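Local coordinates for protein Rab GDP-dissociation inhibitor (Saccharomyces cerevisiae, PDB 2BCG) that binds GDP-bound Rab GTPases such as Sec4, slows their exchange of GDP for GTP, and extracts Ypt7 from the vacuolar membrane, at residues N132-E135 / A136-P140; K175-M178 / D179-Y182; H319-P322 / N323-N326. All blocks are in the same frame, centred on the assembly; numbering follows the deposited sequence.

Contact 1 of 3, residues N132-E135 / A136-P140; sequences NEIE and AISSP
The side chain of Ile137 crosses that of Glu133 obliquely, one turn on in the short helix 133-138. Its CB is 3.6 Å from Glu133 O, CG1 passes close to the same oxygen, and CD1 reaches Glu133 CG at 3.8 Å. CG1 stands opposite the carbonyl carbon of Ile137 (chi1 -73°), which sends the chain back toward the preceding turn. There the methylene part of the extended Glu133 gives it an apolar patch. Along the same turn, Ile137 N donates to Glu133 O at 2.8 Å and Ala136 N to Asn132 O at 3.0 Å.

Asn132 is the N-cap. Its OD1 takes the N-H of Glu135 at 2.7 Å with an angle of 162°, a task suited to a short amide side chain. The extended Glu135 chain returns its carboxylate to residues just before the helix, where OE2 accepts from Ala131 N and forms a salt bridge with Lys128 NZ. At the far end Ser139 N bonds weakly to Glu135 O, but Lys147 NZ serves the carbonyls of Ala136 and Ser139. Ala136 touches the bound geranylgeranyl groups with a small methyl that probably lets them lie close. The N-terminal cap is thus polar, the lipid-facing side apolar.

Contact 2 of 3, residues K175-M178 / D179-Y182; sequences KNTM and DEVY
Thr177 and Glu180 form a capping box at the start of helix 178-184. Thr177 OG1 accepts from Glu180 N at 3.2 Å, and Glu180 OE1 accepts in return from Thr177 N at 3.1 Å. With chi1 at 70° the threonine hydroxyl stands between its own N and carbonyl carbon, where it faces the first turn. Asn176 adds a second grip on OE1: ND2 donates at 2.9 Å in an almost straight line (177°), with the oxygen in the plane of the amide. The two donors reach OE1 from opposite faces of the carboxylate, which should hold it firmly. Asn176 OD1 turns to Asp172 N, using the amide at both ends. Asp179 OD2 forms a salt bridge with Lys192 NZ; its charge probably also suits the helix dipole.

Inside the turn, Val181 N and Tyr182 N bond to Thr177 O and Met178 O respectively. Met178, the first helical residue, bends at chi2 to fit between its helix and Phe153, Ala212 and Ile219. Its methyl CE touches Val181 CG1 at 4.0 Å and Tyr182 CE2 at 3.7 Å. The sulfur makes a distant Met-aromatic contact above the tyrosine ring, and Met178 CG lies over that face, 4.0 Å above the plane.

Contact 3 of 3, residues H319-P322 / N323-N326; sequences HPVP and NTSN
The side-chain amide of Asn326 meets Pro320 through one face: Pro320 CG stands over it toward the oxygen, 3.5 Å from Asn326 OD1, while Pro320 CB is also near that atom. The imidazole of His319 works instead through its edge. ND1 donates to Pro320 O at 2.7 Å with that oxygen nearly in the ring plane, although the nitrogen approaches from above the carbonyl plane.

Between these groups the chain turns. Pro322 and Asn323 occupy the middle of a type II-like beta turn, where the fixed phi of proline suits the first corner and asparagine tolerates the left-handed backbone (60/38°) of the second. Val321 O receives the hydroxyl of Thr324 at 2.8 Å, because chi1 of 64° swings OG1 back over its own backbone. The threonine methyl CG2 meanwhile rests 3.9 Å from Val321 CG1, so one branched residue serves both the polar and the apolar side.

Two waters complete the turn. Water 1 links Val321 N to Thr324 OG1. Water 2 donates to Val321 O at 2.7 Å and accepts from Thr324 N and Asn326 N, bridging the mouth of the turn. This loop joins strands 303-317 and 330-334, which are separated in the seven-stranded mixed sheet by 345-351 and 362-369; a hydrogen bond from His319 NE2 to Pro388 O joins it to the chain just ahead of strand 391-402.

All three contacts are local, and each is partly buried toward the outside of the chain. Contacts 1 and 2 begin helices of the region that holds the geranylgeranyl groups, each by a side-chain N-cap: a single amide in contact 1, a reciprocal box in contact 2. Contact 1 touches the lipid directly, whereas contact 2 stands back from it and packs its methionine among surrounding helices instead. Contact 3 lies in a loop joining two strands of the mixed sheet, and relies on prolines, residues with left-handed backbone angles and water where the helices use repeated backbone bonds. Its centre lies about 20 Å from that of contact 1 and 38 Å from that of contact 2.

Contact 1 of 3, residues N132-E135 / A136-P140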
loop_
_atom_site.group_PDB
_atom_site.type_symbol
_atom_site.label_atom_id
_atom_site.label_comp_id
_atom_site.label_asym_id
_atom_site.label_seq_id
_atom_site.Cartn_x
_atom_site.Cartn_y
_atom_site.Cartn_z
ATOM N N ASN A 132 26.291 -5.039 6.331
ATOM C CA ASN A 132 26.844 -6.130 7.151
ATOM C C ASN A 132 28.286 -5.816 7.550
ATOM O O ASN A 132 28.854 -4.825 7.092
ATOM C CB ASN A 132 26.706 -7.479 6.419
ATOM C CG ASN A 132 27.502 -7.540 5.126
ATOM O OD1 ASN A 132 28.602 -7.004 5.039
ATOM N ND2 ASN A 132 26.942 -8.198 4.107
ATOM N N GLU A 133 28.897 -6.653 8.395
ATOM C CA GLU A 133 30.253 -6.369 8.878
ATOM C C GLU A 133 31.325 -6.392 7.779
ATOM O O GLU A 133 32.213 -5.523 7.777
ATOM C CB GLU A 133 30.648 -7.341 10.003
ATOM C CG GLU A 133 31.980 -6.985 10.683
ATOM C CD GLU A 133 32.229 -7.812 11.922
ATOM O OE1 GLU A 133 31.560 -8.857 12.051
ATOM O OE2 GLU A 133 33.062 -7.405 12.756
ATOM N N ILE A 134 31.252 -7.367 6.866
ATOM C CA ILE A 134 32.171 -7.434 5.721
ATOM C C ILE A 134 32.136 -6.135 4.910
ATOM O O ILE A 134 33.199 -5.590 4.551
ATOM C CB ILE A 134 31.852 -8.643 4.808
ATOM C CG1 ILE A 134 32.234 -9.935 5.538
ATOM C CG2 ILE A 134 32.535 -8.492 3.427
ATOM C CD1 ILE A 134 31.476 -11.165 5.054
ATOM N N GLU A 135 30.927 -5.636 4.641
ATOM C CA GLU A 135 30.781 -4.405 3.860
ATOM C C GLU A 135 31.331 -3.211 4.658
ATOM O O GLU A 135 31.951 -2.294 4.084
ATOM C CB GLU A 135 29.328 -4.157 3.436
ATOM C CG GLU A 135 28.814 -5.119 2.361
ATOM C CD GLU A 135 27.385 -4.818 1.891
ATOM O OE1 GLU A 135 26.923 -5.546 0.969
ATOM O OE2 GLU A 135 26.708 -3.921 2.435
ATOM N N ALA A 136 31.102 -3.222 5.977
ATOM C CA ALA A 136 31.638 -2.178 6.849
ATOM C C ALA A 136 33.174 -2.164 6.868
ATOM O O ALA A 136 33.808 -1.094 6.813
ATOM C CB ALA A 136 31.077 -2.310 8.253
ATOM N N ILE A 137 33.769 -3.349 6.898
ATOM C CA ILE A 137 35.232 -3.469 6.804
ATOM C C ILE A 137 35.737 -2.939 5.459
ATOM O O ILE A 137 36.727 -2.176 5.418
ATOM C CB ILE A 137 35.650 -4.928 7.045
ATOM C CG1 ILE A 137 35.486 -5.231 8.540
ATOM C CG2 ILE A 137 37.089 -5.194 6.565
ATOM C CD1 ILE A 137 35.305 -6.714 8.846
ATOM N N SER A 138 35.035 -3.298 4.384
ATOM C CA SER A 138 35.436 -2.920 3.012
ATOM C C SER A 138 35.291 -1.440 2.663
ATOM O O SER A 138 35.991 -0.932 1.776
ATOM C CB SER A 138 34.580 -3.672 1.985
ATOM O OG SER A 138 34.862 -5.063 1.992
ATOM N N SER A 139 34.330 -0.760 3.285
ATOM C CA SER A 139 33.907 0.543 2.748
ATOM C C SER A 139 35.028 1.577 2.776
ATOM O O SER A 139 35.723 1.710 3.792
ATOM C CB SER A 139 32.723 1.081 3.539
ATOM O OG SER A 139 32.320 2.331 3.006
ATOM N N PRO A 140 35.220 2.306 1.656
ATOM C CA PRO A 140 36.177 3.411 1.634
ATOM C C PRO A 140 35.615 4.712 2.204
ATOM O O PRO A 140 36.314 5.737 2.187
ATOM C CB PRO A 140 36.479 3.573 0.147
ATOM C CG PRO A 140 35.200 3.179 -0.528
ATOM C CD PRO A 140 34.605 2.085 0.331
#

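Contact 2 of 3, residues K175-M178 / D179-Y182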
loop_
_atom_site.group_PDB
_atom_site.type_symbol
_atom_site.label_atom_id
_atom_site.label_comp_id
_atom_site.label_asym_id
_atom_site.label_seq_id
_atom_site.Cartn_x
_atom_site.Cartn_y
_atom_site.Cartn_z
ATOM N N LYS A 175 19.391 15.374 27.897
ATOM C CA LYS A 175 20.151 16.570 28.276
ATOM C C LYS A 175 21.324 16.879 27.347
ATOM O O LYS A 175 21.761 18.026 27.239
ATOM C CB LYS A 175 20.636 16.452 29.727
ATOM C CG LYS A 175 19.502 16.429 30.760
ATOM C CD LYS A 175 20.064 16.161 32.144
ATOM C CE LYS A 175 18.975 15.861 33.162
ATOM N NZ LYS A 175 18.311 17.096 33.702
ATOM N N ASN A 176 21.846 15.853 26.688
ATOM C CA ASN A 176 22.955 16.037 25.751
ATOM C C ASN A 176 22.403 16.180 24.333
ATOM O O ASN A 176 21.439 15.506 23.993
ATOM C CB ASN A 176 23.903 14.841 25.807
ATOM C CG ASN A 176 24.808 14.835 27.043
ATOM O OD1 ASN A 176 24.831 13.853 27.803
ATOM N ND2 ASN A 176 25.598 15.894 27.214
ATOM N N THR A 177 22.998 17.074 23.540
ATOM C CA THR A 177 22.698 17.195 22.104
ATOM C C THR A 177 23.402 16.059 21.348
ATOM O O THR A 177 24.310 15.392 21.878
ATOM C CB THR A 177 23.188 18.544 21.511
ATOM O OG1 THR A 177 24.621 18.549 21.471
ATOM C CG2 THR A 177 22.698 19.746 22.334
ATOM N N MET A 178 22.987 15.827 20.104
ATOM C CA MET A 178 23.635 14.802 19.315
ATOM C C MET A 178 25.097 15.159 19.046
ATOM O O MET A 178 25.932 14.272 19.038
ATOM C CB MET A 178 22.867 14.515 18.017
ATOM C CG MET A 178 23.215 13.162 17.435
ATOM S SD MET A 178 23.082 11.750 18.560
ATOM C CE MET A 178 24.016 10.502 17.695
ATOM N N ASP A 179 25.403 16.441 18.851
ATOM C CA ASP A 179 26.804 16.869 18.678
ATOM C C ASP A 179 27.676 16.496 19.889
ATOM O O ASP A 179 28.817 16.070 19.726
ATOM C CB ASP A 179 26.896 18.371 18.434
ATOM C CG ASP A 179 27.835 18.720 17.293
ATOM O OD1 ASP A 179 27.840 19.912 16.884
ATOM O OD2 ASP A 179 28.540 17.817 16.790
ATOM N N GLU A 180 27.117 16.646 21.096
ATOM C CA GLU A 180 27.812 16.253 22.316
ATOM C C GLU A 180 28.014 14.755 22.406
ATOM O O GLU A 180 29.050 14.289 22.870
ATOM C CB GLU A 180 27.076 16.769 23.555
ATOM C CG GLU A 180 27.122 18.284 23.682
ATOM C CD GLU A 180 26.325 18.792 24.870
ATOM O OE1 GLU A 180 25.379 18.099 25.309
ATOM O OE2 GLU A 180 26.652 19.891 25.358
ATOM N N VAL A 181 27.048 13.979 21.910
ATOM C CA VAL A 181 27.212 12.543 21.848
ATOM C C VAL A 181 28.367 12.178 20.884
ATOM O O VAL A 181 29.200 11.319 21.191
ATOM C CB VAL A 181 25.872 11.824 21.430
ATOM C CG1 VAL A 181 26.121 10.378 21.071
ATOM C CG2 VAL A 181 24.821 11.922 22.539
ATOM N N TYR A 182 28.425 12.865 19.736
ATOM C CA TYR A 182 29.474 12.629 18.751
ATOM C C TYR A 182 30.844 12.941 19.379
ATOM O O TYR A 182 31.806 12.178 19.201
ATOM C CB TYR A 182 29.243 13.497 17.504
ATOM C CG TYR A 182 28.121 13.068 16.525
ATOM C CD1 TYR A 182 27.395 14.034 15.829
ATOM C CD2 TYR A 182 27.821 11.718 16.294
ATOM C CE1 TYR A 182 26.404 13.677 14.877
ATOM C CE2 TYR A 182 26.811 11.333 15.341
ATOM C CZ TYR A 182 26.120 12.337 14.654
ATOM O OH TYR A 182 25.139 11.963 13.730
#

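Contact 3 of 3, residues H319-P322 / N323-N326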
loop_
_atom_site.group_PDB
_atom_site.type_symbol
_atom_site.label_atom_id
_atom_site.label_comp_id
_atom_site.label_asym_id
_atom_site.label_seq_id
_atom_site.Cartn_x
_atom_site.Cartn_y
_atom_site.Cartn_z
ATOM N N HIS A 319 17.111 0.932 -18.625
ATOM C CA HIS A 319 18.346 0.264 -18.197
ATOM C C HIS A 319 18.564 0.507 -16.703
ATOM O O HIS A 319 18.008 1.438 -16.132
ATOM C CB HIS A 319 19.525 0.887 -18.946
ATOM C CG HIS A 319 19.608 2.360 -18.733
ATOM N ND1 HIS A 319 20.155 2.910 -17.592
ATOM C CD2 HIS A 319 19.145 3.397 -19.472
ATOM C CE1 HIS A 319 20.037 4.228 -17.642
ATOM N NE2 HIS A 319 19.444 4.544 -18.777
ATOM N N PRO A 320 19.426 -0.310 -16.062
ATOM C CA PRO A 320 19.726 -0.051 -14.629
ATOM C C PRO A 320 20.466 1.232 -14.345
ATOM O O PRO A 320 21.056 1.842 -15.227
ATOM C CB PRO A 320 20.582 -1.242 -14.195
ATOM C CG PRO A 320 20.675 -2.134 -15.359
ATOM C CD PRO A 320 20.130 -1.503 -16.582
ATOM N N VAL A 321 20.415 1.663 -13.096
ATOM C CA VAL A 321 21.155 2.886 -12.737
ATOM C C VAL A 321 22.659 2.585 -12.710
ATOM O O VAL A 321 23.082 1.571 -12.133
ATOM C CB VAL A 321 20.665 3.424 -11.373
ATOM C CG1 VAL A 321 21.490 4.591 -10.881
ATOM C CG2 VAL A 321 19.169 3.749 -11.469
ATOM N N PRO A 322 23.465 3.440 -13.352
ATOM C CA PRO A 322 24.930 3.203 -13.299
ATOM C C PRO A 322 25.490 3.094 -11.859
ATOM O O PRO A 322 24.983 3.727 -10.918
ATOM C CB PRO A 322 25.532 4.405 -14.049
ATOM C CG PRO A 322 24.363 4.978 -14.879
ATOM C CD PRO A 322 23.086 4.626 -14.165
ATOM N N ASN A 323 26.552 2.279 -11.698
ATOM C CA ASN A 323 27.290 2.147 -10.453
ATOM C C ASN A 323 26.446 1.657 -9.273
ATOM O O ASN A 323 26.631 2.084 -8.133
ATOM C CB ASN A 323 28.055 3.450 -10.131
ATOM C CG ASN A 323 29.088 3.773 -11.172
ATOM O OD1 ASN A 323 29.089 4.859 -11.833
ATOM N ND2 ASN A 323 29.939 2.834 -11.383
ATOM N N THR A 324 25.531 0.725 -9.576
ATOM C CA THR A 324 24.735 0.105 -8.519
ATOM C C THR A 324 24.769 -1.403 -8.629
ATOM O O THR A 324 23.904 -2.096 -8.072
ATOM C CB THR A 324 23.255 0.577 -8.574
ATOM O OG1 THR A 324 22.638 0.138 -9.811
ATOM C CG2 THR A 324 23.147 2.107 -8.405
ATOM N N SER A 325 25.759 -1.918 -9.363
ATOM C CA SER A 325 25.839 -3.354 -9.561
ATOM C C SER A 325 24.537 -3.940 -10.152
ATOM O O SER A 325 24.130 -5.061 -9.826
ATOM C CB SER A 325 26.262 -4.057 -8.243
ATOM O OG SER A 325 27.481 -3.506 -7.699
ATOM N N ASN A 326 23.867 -3.151 -11.002
ATOM C CA ASN A 326 22.628 -3.588 -11.681
ATOM C C ASN A 326 21.526 -3.960 -10.679
ATOM O O ASN A 326 20.711 -4.853 -10.893
ATOM C CB ASN A 326 22.870 -4.693 -12.699
ATOM C CG ASN A 326 23.571 -4.190 -13.959
ATOM O OD1 ASN A 326 23.856 -2.995 -14.112
ATOM N ND2 ASN A 326 23.878 -5.119 -14.851
HETATM O O HOH W 1 20.028 -0.074 -10.788
HETATM O O HOH W 2 24.685 -0.627 -12.335
#